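Local atomic coordinates of alpha-L-arabinofuranosidase B (Aspergillus kawachii, PDB entry 6SXT), a protein that hydrolyses terminal non-reducing alpha-L-arabinofuranosyl residues from arabinoxylan, L-arabinan and related plant polysaccharides, releasing L-arabinose from their side chains. Residues A[158-166]-A[284-295]; A[200-211]-A[237-245]. All blocks are in the same frame, centred on the assembly; numbering follows the deposited sequence.

Contact 1: A[158-166]-A[284-295]; sequences DACCFDYGN and NGAQGTFYEGVM. With NAG (2-acetamido-2-deoxy-beta-D-glucopyranose), chain B; LXE ([(1~{S},2~{S},3~{S},4~{S})-2-(hydroxymethyl)-3,4-bis(oxidanyl)cyclopentyl]azanium), chain G.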
loop_
_atom_site.group_PDB
_atom_site.type_symbol
_atom_site.label_atom_id
_atom_site.label_comp_id
_atom_site.label_asym_id
_atom_site.label_seq_id
_atom_site.Cartn_x
_atom_site.Cartn_y
_atom_site.Cartn_z
ATOM N N ASP A 158 -10.744 -7.768 1.288
ATOM C CA ASP A 158 -11.613 -8.656 0.507
ATOM C C ASP A 158 -12.419 -7.821 -0.475
ATOM O O ASP A 158 -13.316 -8.409 -1.137
ATOM C CB ASP A 158 -12.496 -9.475 1.461
ATOM C CG ASP A 158 -13.339 -8.633 2.388
ATOM O OD1 ASP A 158 -13.325 -7.427 2.261
ATOM O OD2 ASP A 158 -14.036 -9.248 3.254
ATOM N N ALA A 159 -12.054 -6.559 -0.689
ATOM C CA ALA A 159 -12.784 -5.644 -1.593
ATOM C C ALA A 159 -12.140 -5.659 -2.967
ATOM O O ALA A 159 -10.943 -5.897 -3.088
ATOM C CB ALA A 159 -12.821 -4.286 -1.012
ATOM N N CYS A 160 -12.896 -5.410 -4.019
ATOM C CA CYS A 160 -12.329 -5.427 -5.374
ATOM C C CYS A 160 -11.563 -4.126 -5.599
ATOM O O CYS A 160 -12.110 -3.052 -5.341
ATOM C CB CYS A 160 -13.408 -5.548 -6.421
ATOM S SG CYS A 160 -12.727 -5.715 -8.071
ATOM N N CYS A 161 -10.308 -4.168 -6.054
ATOM C CA CYS A 161 -9.503 -5.346 -6.312
ATOM C C CYS A 161 -8.034 -4.922 -6.255
ATOM O O CYS A 161 -7.710 -3.883 -6.842
ATOM C CB CYS A 161 -9.669 -5.977 -7.690
ATOM S SG CYS A 161 -11.118 -7.075 -7.879
ATOM N N PHE A 162 -7.185 -5.648 -5.530
ATOM C CA PHE A 162 -5.755 -5.243 -5.447
ATOM C C PHE A 162 -5.024 -5.973 -6.568
ATOM O O PHE A 162 -4.586 -7.131 -6.389
ATOM C CB PHE A 162 -5.151 -5.560 -4.075
ATOM C CG PHE A 162 -3.747 -5.032 -3.995
ATOM C CD1 PHE A 162 -3.557 -3.676 -3.889
ATOM C CD2 PHE A 162 -2.638 -5.860 -4.145
ATOM C CE1 PHE A 162 -2.293 -3.118 -3.871
ATOM C CE2 PHE A 162 -1.360 -5.303 -4.153
ATOM C CZ PHE A 162 -1.202 -3.950 -4.009
ATOM N N ASP A 163 -4.932 -5.337 -7.717
ATOM C CA ASP A 163 -4.410 -5.941 -8.949
ATOM C C ASP A 163 -3.093 -5.297 -9.398
ATOM O O ASP A 163 -2.845 -4.125 -9.148
ATOM C CB ASP A 163 -5.352 -5.895 -10.137
ATOM C CG ASP A 163 -6.597 -6.730 -10.045
ATOM O OD1 ASP A 163 -6.804 -7.425 -9.043
ATOM O OD2 ASP A 163 -7.426 -6.611 -11.040
ATOM N N TYR A 164 -2.310 -6.064 -10.135
ATOM C CA TYR A 164 -1.180 -5.532 -10.913
ATOM C C TYR A 164 -1.162 -6.287 -12.224
ATOM O O TYR A 164 -1.047 -7.536 -12.235
ATOM C CB TYR A 164 0.167 -5.705 -10.205
ATOM C CG TYR A 164 1.346 -5.272 -11.032
ATOM C CD1 TYR A 164 1.506 -3.944 -11.392
ATOM C CD2 TYR A 164 2.289 -6.171 -11.524
ATOM C CE1 TYR A 164 2.574 -3.512 -12.158
ATOM C CE2 TYR A 164 3.379 -5.763 -12.272
ATOM C CZ TYR A 164 3.536 -4.422 -12.603
ATOM O OH TYR A 164 4.607 -4.050 -13.373
ATOM N N GLY A 165 -1.283 -5.560 -13.341
ATOM C CA GLY A 165 -1.135 -6.170 -14.659
ATOM C C GLY A 165 -2.011 -5.566 -15.732
ATOM O O GLY A 165 -2.264 -4.368 -15.731
ATOM N N ASN A 166 -2.439 -6.404 -16.672
ATOM C CA ASN A 166 -2.986 -5.986 -17.979
ATOM C C ASN A 166 -4.478 -5.683 -17.826
ATOM O O ASN A 166 -5.216 -6.514 -17.240
ATOM C CB ASN A 166 -2.762 -7.110 -18.986
ATOM C CG ASN A 166 -2.789 -6.691 -20.443
ATOM O OD1 ASN A 166 -3.723 -5.981 -20.846
ATOM N ND2 ASN A 166 -1.782 -7.071 -21.209
ATOM N N ASN A 284 -12.019 0.384 -6.540
ATOM C CA ASN A 284 -10.952 0.988 -5.697
ATOM C C ASN A 284 -11.175 0.738 -4.207
ATOM O O ASN A 284 -10.877 1.624 -3.424
ATOM C CB ASN A 284 -10.694 2.437 -6.081
ATOM C CG ASN A 284 -11.826 3.454 -5.910
ATOM O OD1 ASN A 284 -11.884 4.195 -4.893
ATOM N ND2 ASN A 284 -12.645 3.574 -6.926
ATOM N N GLY A 285 -11.696 -0.417 -3.836
ATOM C CA GLY A 285 -11.919 -0.740 -2.421
ATOM C C GLY A 285 -10.770 -1.488 -1.760
ATOM O O GLY A 285 -10.784 -1.619 -0.535
ATOM N N ALA A 286 -9.807 -1.965 -2.558
ATOM C CA ALA A 286 -8.775 -2.892 -2.050
ATOM C C ALA A 286 -7.617 -2.132 -1.409
ATOM O O ALA A 286 -7.410 -0.921 -1.617
ATOM C CB ALA A 286 -8.292 -3.803 -3.150
ATOM N N GLN A 287 -6.834 -2.887 -0.661
ATOM C CA GLN A 287 -5.574 -2.393 -0.113
ATOM C C GLN A 287 -4.497 -3.441 -0.356
ATOM O O GLN A 287 -4.789 -4.627 -0.473
ATOM C CB GLN A 287 -5.712 -2.017 1.369
ATOM C CG GLN A 287 -5.997 -3.201 2.265
ATOM C CD GLN A 287 -6.371 -2.818 3.681
ATOM O OE1 GLN A 287 -6.692 -1.642 3.934
ATOM N NE2 GLN A 287 -6.301 -3.769 4.624
ATOM N N GLY A 288 -3.233 -2.988 -0.318
ATOM C CA GLY A 288 -2.075 -3.871 -0.533
ATOM C C GLY A 288 -0.825 -3.055 -0.659
ATOM O O GLY A 288 -0.888 -1.837 -0.645
ATOM N N THR A 289 0.300 -3.741 -0.712
ATOM C CA THR A 289 1.581 -3.077 -0.846
ATOM C C THR A 289 2.360 -3.709 -1.989
ATOM O O THR A 289 2.508 -4.943 -2.007
ATOM C CB THR A 289 2.438 -3.200 0.421
ATOM O OG1 THR A 289 1.748 -2.582 1.507
ATOM C CG2 THR A 289 3.789 -2.537 0.278
ATOM N N PHE A 290 2.888 -2.863 -2.845
ATOM C CA PHE A 290 3.698 -3.254 -4.014
ATOM C C PHE A 290 5.128 -2.789 -3.815
ATOM O O PHE A 290 5.364 -1.601 -3.500
ATOM C CB PHE A 290 3.110 -2.616 -5.269
ATOM C CG PHE A 290 3.859 -2.834 -6.555
ATOM C CD1 PHE A 290 3.518 -3.859 -7.406
ATOM C CD2 PHE A 290 4.852 -1.949 -6.953
ATOM C CE1 PHE A 290 4.129 -4.033 -8.638
ATOM C CE2 PHE A 290 5.496 -2.128 -8.179
ATOM C CZ PHE A 290 5.124 -3.168 -9.028
ATOM N N TYR A 291 6.084 -3.701 -3.992
ATOM C CA TYR A 291 7.522 -3.331 -3.879
ATOM C C TYR A 291 8.186 -3.286 -5.266
ATOM O O TYR A 291 9.028 -2.403 -5.515
ATOM C CB TYR A 291 8.227 -4.357 -2.979
ATOM C CG TYR A 291 7.715 -4.329 -1.558
ATOM C CD1 TYR A 291 8.007 -3.303 -0.676
ATOM C CD2 TYR A 291 6.922 -5.354 -1.076
ATOM C CE1 TYR A 291 7.541 -3.287 0.628
ATOM C CE2 TYR A 291 6.449 -5.336 0.211
ATOM C CZ TYR A 291 6.752 -4.323 1.074
ATOM O OH TYR A 291 6.304 -4.333 2.374
ATOM N N GLU A 292 7.942 -4.276 -6.112
ATOM C CA GLU A 292 8.534 -4.365 -7.447
ATOM C C GLU A 292 7.666 -5.269 -8.310
ATOM O O GLU A 292 6.951 -6.125 -7.756
ATOM C CB GLU A 292 9.980 -4.897 -7.410
ATOM C CG GLU A 292 10.118 -6.310 -6.857
ATOM C CD GLU A 292 11.560 -6.804 -6.820
ATOM O OE1 GLU A 292 12.283 -6.313 -5.947
ATOM O OE2 GLU A 292 11.948 -7.578 -7.714
ATOM N N GLY A 293 7.760 -5.092 -9.607
ATOM C CA GLY A 293 7.049 -5.999 -10.505
ATOM C C GLY A 293 7.336 -5.631 -11.942
ATOM O O GLY A 293 7.838 -4.541 -12.229
ATOM N N VAL A 294 6.973 -6.557 -12.821
ATOM C CA VAL A 294 7.174 -6.369 -14.262
ATOM C C VAL A 294 6.017 -6.990 -15.030
ATOM O O VAL A 294 5.329 -7.868 -14.511
ATOM C CB VAL A 294 8.494 -6.936 -14.762
ATOM C CG1 VAL A 294 9.720 -6.531 -13.953
ATOM C CG2 VAL A 294 8.416 -8.444 -14.935
ATOM N N MET A 295 5.956 -6.613 -16.312
ATOM C CA MET A 295 5.166 -7.330 -17.340
ATOM C C MET A 295 6.108 -7.596 -18.501
ATOM O O MET A 295 7.009 -6.785 -18.777
ATOM C CB MET A 295 3.963 -6.522 -17.832
ATOM C CG MET A 295 2.963 -6.296 -16.706
ATOM S SD MET A 295 1.672 -5.111 -17.202
ATOM C CE MET A 295 0.848 -6.033 -18.516
HETATM C C1 NAG B . -11.409 -11.632 4.745
HETATM C C2 NAG B . -12.860 -12.165 4.932
HETATM C C3 NAG B . -13.518 -11.454 6.122
HETATM C C4 NAG B . -12.684 -11.605 7.372
HETATM C C5 NAG B . -11.249 -11.112 6.994
HETATM C C6 NAG B . -10.317 -11.183 8.166
HETATM C C7 NAG B . -14.276 -12.952 3.081
HETATM C C8 NAG B . -15.010 -12.487 1.899
HETATM N N2 NAG B . -13.666 -11.970 3.749
HETATM O O3 NAG B . -14.811 -12.152 6.280
HETATM O O4 NAG B . -13.092 -10.710 8.403
HETATM O O5 NAG B . -10.699 -11.922 5.972
HETATM O O6 NAG B . -10.217 -12.490 8.692
HETATM O O7 NAG B . -14.178 -14.160 3.361
HETATM C "C1'" LXE G . -14.229 -6.016 -13.675
HETATM C "C2'" LXE G . -13.029 -5.309 -13.044
HETATM O "O2'" LXE G . -12.259 -4.661 -13.990
HETATM C "C3'" LXE G . -12.351 -6.445 -12.410
HETATM O "O3'" LXE G . -11.263 -5.930 -11.535
HETATM C "C4'" LXE G . -13.475 -7.027 -11.579
HETATM C "C5'" LXE G . -13.265 -8.491 -11.241
HETATM O "O5'" LXE G . -13.005 -9.320 -12.352
HETATM C "C6'" LXE G . -14.747 -6.785 -12.486
HETATM N "N1'" LXE G . -15.686 -5.980 -11.652
HETATM O O HOH W 1 -8.717 -1.276 -5.170
#

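Contact 2: A[200-211]-A[237-245]; sequences IMVDMENNLFSG and DKWAIRGAN. With LXE ([(1~{S},2~{S},3~{S},4~{S})-2-(hydroxymethyl)-3,4-bis(oxidanyl)cyclopentyl]azanium), chain G; EDO (1,2-ethanediol), chain P.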
loop_
_atom_site.group_PDB
_atom_site.type_symbol
_atom_site.label_atom_id
_atom_site.label_comp_id
_atom_site.label_asym_id
_atom_site.label_seq_id
_atom_site.Cartn_x
_atom_site.Cartn_y
_atom_site.Cartn_z
ATOM N N ILE A 200 -3.356 -15.563 -4.036
ATOM C CA ILE A 200 -2.979 -15.023 -5.362
ATOM C C ILE A 200 -3.968 -15.595 -6.343
ATOM O O ILE A 200 -4.112 -16.819 -6.426
ATOM C CB ILE A 200 -1.562 -15.417 -5.790
ATOM C CG1 ILE A 200 -0.530 -14.916 -4.772
ATOM C CG2 ILE A 200 -1.320 -14.913 -7.184
ATOM C CD1 ILE A 200 0.805 -15.581 -4.930
ATOM N N MET A 201 -4.638 -14.713 -7.069
ATOM C CA MET A 201 -5.548 -15.173 -8.136
ATOM C C MET A 201 -5.248 -14.359 -9.390
ATOM O O MET A 201 -4.398 -13.447 -9.353
ATOM C CB MET A 201 -6.998 -15.003 -7.704
ATOM C CG MET A 201 -7.282 -15.831 -6.485
ATOM S SD MET A 201 -9.070 -15.971 -6.059
ATOM C CE MET A 201 -9.232 -14.531 -5.053
ATOM N N VAL A 202 -5.941 -14.669 -10.461
ATOM C CA VAL A 202 -5.769 -13.917 -11.722
ATOM C C VAL A 202 -7.104 -13.269 -12.049
ATOM O O VAL A 202 -8.105 -13.978 -12.187
ATOM C CB VAL A 202 -5.244 -14.760 -12.876
ATOM C CG1 VAL A 202 -5.161 -13.979 -14.166
ATOM C CG2 VAL A 202 -3.880 -15.338 -12.500
ATOM N N ASP A 203 -7.059 -11.964 -12.199
ATOM C CA ASP A 203 -8.245 -11.170 -12.598
ATOM C C ASP A 203 -8.279 -11.217 -14.109
ATOM O O ASP A 203 -7.408 -10.650 -14.791
ATOM C CB ASP A 203 -8.165 -9.762 -12.026
ATOM C CG ASP A 203 -9.444 -8.961 -12.140
ATOM O OD1 ASP A 203 -10.355 -9.477 -12.875
ATOM O OD2 ASP A 203 -9.518 -7.908 -11.418
ATOM N N MET A 204 -9.341 -11.856 -14.644
ATOM C CA MET A 204 -9.551 -11.938 -16.110
ATOM C C MET A 204 -10.810 -11.146 -16.501
ATOM O O MET A 204 -11.194 -11.261 -17.667
ATOM C CB MET A 204 -9.671 -13.392 -16.552
ATOM C CG MET A 204 -8.400 -14.177 -16.322
ATOM S SD MET A 204 -8.429 -15.789 -17.180
ATOM C CE MET A 204 -7.125 -16.641 -16.284
ATOM N N GLU A 205 -11.317 -10.343 -15.581
ATOM C CA GLU A 205 -12.540 -9.508 -15.675
ATOM C C GLU A 205 -13.790 -10.400 -15.501
ATOM O O GLU A 205 -13.907 -11.450 -16.166
ATOM C CB GLU A 205 -12.570 -8.700 -16.971
ATOM C CG GLU A 205 -13.715 -7.693 -17.052
ATOM C CD GLU A 205 -13.754 -6.629 -15.977
ATOM O OE1 GLU A 205 -13.533 -5.449 -16.224
ATOM O OE2 GLU A 205 -14.004 -6.987 -14.652
ATOM N N ASN A 206 -14.647 -9.922 -14.620
ATOM C CA ASN A 206 -15.879 -10.598 -14.139
ATOM C C ASN A 206 -15.503 -11.950 -13.557
ATOM O O ASN A 206 -16.332 -12.869 -13.495
ATOM C CB ASN A 206 -16.908 -10.731 -15.268
ATOM C CG ASN A 206 -17.204 -9.394 -15.935
ATOM O OD1 ASN A 206 -17.371 -9.368 -17.148
ATOM N ND2 ASN A 206 -17.277 -8.317 -15.186
ATOM N N ASN A 207 -14.302 -12.048 -13.000
ATOM C CA ASN A 207 -13.832 -13.280 -12.341
ATOM C C ASN A 207 -12.405 -13.000 -11.830
ATOM O O ASN A 207 -11.593 -12.619 -12.636
ATOM C CB ASN A 207 -13.833 -14.509 -13.238
ATOM C CG ASN A 207 -15.020 -15.448 -12.998
ATOM O OD1 ASN A 207 -15.384 -15.763 -11.856
ATOM N ND2 ASN A 207 -15.705 -15.777 -14.093
ATOM N N LEU A 208 -12.187 -13.363 -10.570
ATOM C CA LEU A 208 -10.840 -13.662 -10.034
ATOM C C LEU A 208 -10.772 -15.174 -10.023
ATOM O O LEU A 208 -11.688 -15.815 -9.444
ATOM C CB LEU A 208 -10.719 -13.086 -8.641
ATOM C CG LEU A 208 -10.973 -11.594 -8.469
ATOM C CD1 LEU A 208 -10.808 -11.203 -7.016
ATOM C CD2 LEU A 208 -10.078 -10.766 -9.336
ATOM N N PHE A 209 -9.803 -15.737 -10.685
ATOM C CA PHE A 209 -9.624 -17.188 -10.796
ATOM C C PHE A 209 -8.485 -17.655 -9.905
ATOM O O PHE A 209 -7.345 -17.199 -10.024
ATOM C CB PHE A 209 -9.361 -17.591 -12.242
ATOM C CG PHE A 209 -10.594 -17.524 -13.118
ATOM C CD1 PHE A 209 -11.594 -18.472 -12.968
ATOM C CD2 PHE A 209 -10.715 -16.600 -14.125
ATOM C CE1 PHE A 209 -12.710 -18.462 -13.792
ATOM C CE2 PHE A 209 -11.805 -16.619 -14.981
ATOM C CZ PHE A 209 -12.814 -17.521 -14.780
ATOM N N SER A 210 -8.785 -18.665 -9.109
ATOM C CA SER A 210 -7.796 -19.395 -8.283
ATOM C C SER A 210 -7.370 -20.686 -8.972
ATOM O O SER A 210 -6.533 -21.446 -8.455
ATOM C CB SER A 210 -8.345 -19.666 -6.918
ATOM O OG SER A 210 -9.587 -20.392 -7.037
ATOM N N GLY A 211 -7.845 -20.917 -10.187
ATOM C CA GLY A 211 -7.488 -22.060 -11.039
ATOM C C GLY A 211 -8.514 -22.216 -12.153
ATOM O O GLY A 211 -9.248 -21.271 -12.403
ATOM N N ASP A 237 -4.737 -20.248 -24.694
ATOM C CA ASP A 237 -5.448 -21.263 -23.879
ATOM C C ASP A 237 -4.463 -21.896 -22.903
ATOM O O ASP A 237 -4.527 -23.113 -22.624
ATOM C CB ASP A 237 -6.030 -22.356 -24.780
ATOM C CG ASP A 237 -7.168 -23.097 -24.125
ATOM O OD1 ASP A 237 -7.674 -22.645 -23.128
ATOM O OD2 ASP A 237 -7.615 -24.079 -24.751
ATOM N N LYS A 238 -3.584 -21.084 -22.316
ATOM C CA LYS A 238 -2.777 -21.593 -21.180
ATOM C C LYS A 238 -2.530 -20.414 -20.229
ATOM O O LYS A 238 -2.385 -19.263 -20.704
ATOM C CB LYS A 238 -1.432 -22.229 -21.551
ATOM C CG LYS A 238 -0.456 -21.407 -22.369
ATOM C CD LYS A 238 0.780 -22.211 -22.831
ATOM C CE LYS A 238 1.834 -21.338 -23.491
ATOM N NZ LYS A 238 2.939 -22.149 -24.069
ATOM N N TRP A 239 -2.447 -20.693 -18.933
ATOM C CA TRP A 239 -2.046 -19.638 -17.964
ATOM C C TRP A 239 -1.581 -20.326 -16.697
ATOM O O TRP A 239 -1.790 -21.556 -16.521
ATOM C CB TRP A 239 -3.189 -18.675 -17.684
ATOM C CG TRP A 239 -4.369 -19.308 -17.046
ATOM C CD1 TRP A 239 -5.226 -20.197 -17.659
ATOM C CD2 TRP A 239 -4.834 -19.156 -15.709
ATOM N NE1 TRP A 239 -6.212 -20.530 -16.805
ATOM C CE2 TRP A 239 -5.979 -19.952 -15.559
ATOM C CE3 TRP A 239 -4.395 -18.424 -14.589
ATOM C CZ2 TRP A 239 -6.670 -20.053 -14.360
ATOM C CZ3 TRP A 239 -5.075 -18.529 -13.420
ATOM C CH2 TRP A 239 -6.195 -19.337 -13.279
ATOM N N ALA A 240 -0.959 -19.563 -15.810
ATOM C CA ALA A 240 -0.407 -20.167 -14.585
ATOM C C ALA A 240 -0.334 -19.154 -13.450
ATOM O O ALA A 240 -0.210 -17.932 -13.696
ATOM C CB ALA A 240 0.960 -20.696 -14.843
ATOM N N ILE A 241 -0.418 -19.672 -12.238
ATOM C CA ILE A 241 -0.174 -18.944 -10.976
ATOM C C ILE A 241 0.975 -19.660 -10.309
ATOM O O ILE A 241 0.844 -20.845 -10.030
ATOM C CB ILE A 241 -1.371 -18.955 -10.027
ATOM C CG1 ILE A 241 -2.605 -18.299 -10.662
ATOM C CG2 ILE A 241 -1.004 -18.362 -8.679
ATOM C CD1 ILE A 241 -3.858 -18.517 -9.878
ATOM N N ARG A 242 1.994 -18.898 -9.935
ATOM C CA ARG A 242 3.096 -19.434 -9.118
ATOM C C ARG A 242 3.341 -18.471 -7.955
ATOM O O ARG A 242 3.139 -17.258 -8.136
ATOM C CB ARG A 242 4.342 -19.585 -9.982
ATOM C CG ARG A 242 4.128 -20.468 -11.188
ATOM C CD ARG A 242 5.379 -20.699 -12.005
ATOM N NE ARG A 242 6.303 -21.617 -11.338
ATOM C CZ ARG A 242 7.619 -21.627 -11.500
ATOM N NH1 ARG A 242 8.242 -20.755 -12.264
ATOM N NH2 ARG A 242 8.315 -22.539 -10.846
ATOM N N GLY A 243 3.758 -18.988 -6.825
ATOM C CA GLY A 243 3.951 -18.175 -5.632
ATOM C C GLY A 243 5.180 -18.651 -4.891
ATOM O O GLY A 243 5.513 -19.829 -4.889
ATOM N N ALA A 244 5.791 -17.740 -4.188
ATOM C CA ALA A 244 6.980 -18.011 -3.341
ATOM C C ALA A 244 6.988 -17.052 -2.178
ATOM O O ALA A 244 6.383 -15.969 -2.243
ATOM C CB ALA A 244 8.266 -17.836 -4.091
ATOM N N ASN A 245 7.732 -17.445 -1.123
ATOM C CA ASN A 245 8.251 -16.493 -0.122
ATOM C C ASN A 245 9.355 -15.704 -0.786
ATOM O O ASN A 245 10.341 -16.260 -1.202
ATOM C CB ASN A 245 8.793 -17.306 1.058
ATOM C CG ASN A 245 9.217 -16.408 2.205
ATOM O OD1 ASN A 245 9.378 -15.202 2.026
ATOM N ND2 ASN A 245 9.506 -17.029 3.356
HETATM C "C1'" LXE G . -14.229 -6.016 -13.675
HETATM C "C2'" LXE G . -13.029 -5.309 -13.044
HETATM O "O2'" LXE G . -12.259 -4.661 -13.990
HETATM C "C3'" LXE G . -12.351 -6.445 -12.410
HETATM O "O3'" LXE G . -11.263 -5.930 -11.535
HETATM C "C4'" LXE G . -13.475 -7.027 -11.579
HETATM C "C5'" LXE G . -13.265 -8.491 -11.241
HETATM O "O5'" LXE G . -13.005 -9.320 -12.352
HETATM C "C6'" LXE G . -14.747 -6.785 -12.486
HETATM N "N1'" LXE G . -15.686 -5.980 -11.652
HETATM C C1 EDO P . -6.080 -26.571 -8.111
HETATM O O1 EDO P . -7.260 -26.995 -7.411
HETATM C C2 EDO P . -6.105 -25.425 -9.097
HETATM O O2 EDO P . -5.437 -24.107 -8.809
#

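Contact 1: A[158-166]-A[284-295]
Tyr-164 and Phe-290 meet edge to face: CE1 of Phe-290 stands over the centre of the Tyr-164 ring, 3.8 Å from its CD1, with the ring planes at 50°. Both leave their strands with CG trans to the main-chain N (chi1 175° and 176°), which carries the rings between the two sheets. Above the opposite face of the tyrosine ring, Met-295 SD lies 5.4 Å from the centroid, a distant Met-aromatic contact; the methionine chain bends at its end and brings CE 3.8 Å from CB of Asn-166. A third ring, that of Phe-162, lies over Gly-288, whose CA approaches its centroid to 3.5 Å in a CH-pi contact. Glycine suits this place because a CB would run into CZ of the ring. The small Ala-286 tucks its CB 3.2 Å from the backbone N of Phe-162. The polar edge follows: Gly-285 N donates to Cys-160 O (3.1 Å), and a water accepts from Ala-286 N. Tyr-164 turns its hydroxyl to His-19, giving a buried polar atom a partner. On the protein's own glycan, N2 of an N-acetylglucosamine donates to Asp-158 OD2 (2.8 Å). Cys-160 and Cys-161, joined by a cis peptide and a vicinal disulfide, each place SG 3.8 Å from O3' of the inhibitor. Apolar groups thus join the strands, a backbone hydrogen bond joins the loops, and the rigid disulfide walls part of the active-site pocket.

Contact 2: A[200-211]-A[237-245]
Trp-239 lies against Met-204, whose CE sits over the six-membered ring, 3.5 Å from its centroid, while SD stands higher above the five-membered ring in a Met-aromatic contact. The indole swings CG between its own N and carbonyl carbon (chi1 63°). Round the rest of it, Val-202 CG2 (3.5 Å from CZ3) and Phe-209 CB approach obliquely, and Gly-211 O meets the edge in plane, 3.5 Å from CZ2. No hydrogen bond links the two segments. This is face-to-face sheet packing, as in the sandwich of a concanavalin-like catalytic domain: strand 238-245 belongs to the large antiparallel sheet, its axis 7.8 Å from that of strand 200-203 in the facing sheet, and their N-to-C directions differ by 150°, so they run roughly antiparallel. The hairpin of 200-203 and 208-209 carries the nucleophile, Glu-205, on its connecting turn, with substrate-binding Asp-203 at the end of the first strand; the proton donor, Asp-281, comes from elsewhere. Glu-205 OE2 is bonded covalently to C1' of the inhibitor, and Asp-203 accepts from Glu-205 N in an Asx turn and from two inhibitor hydroxyls. Two residues after Trp-239, branched Ile-241 lies against strand 200-203, CG1 3.7 Å from Val-202 CG2 and CG2 3.8 Å from Ile-200 CG2, while CD1 reaches Phe-209 O. Arg-242 instead forms a salt bridge with Glu-305. At Gly-243 the bare CA leaves room for Ile-200 CD1, 4.1 Å away.

How the contacts relate
The two contacts lie with their centres about 13 Å apart in the catalytic domain, and contact 2 is nested along the chain inside the loop that contact 1 closes. Each joins the same two sheets: strands 163-164, 199-203 and 208-209 belong to a four-stranded antiparallel sheet, whereas 238-245 and 288-296 belong to the nine-stranded one behind it. Strand 180-185 lies between 163-164 and 199-203, so the smaller sheet is packed at two places across its width. On its other side the segments converge on the inhibitor, where Cys-161 SG lies 4.0 Å from Asp-203 OD2. Together, 158-166 and 200-211 supply seven of the pocket's residues, among them the nucleophile.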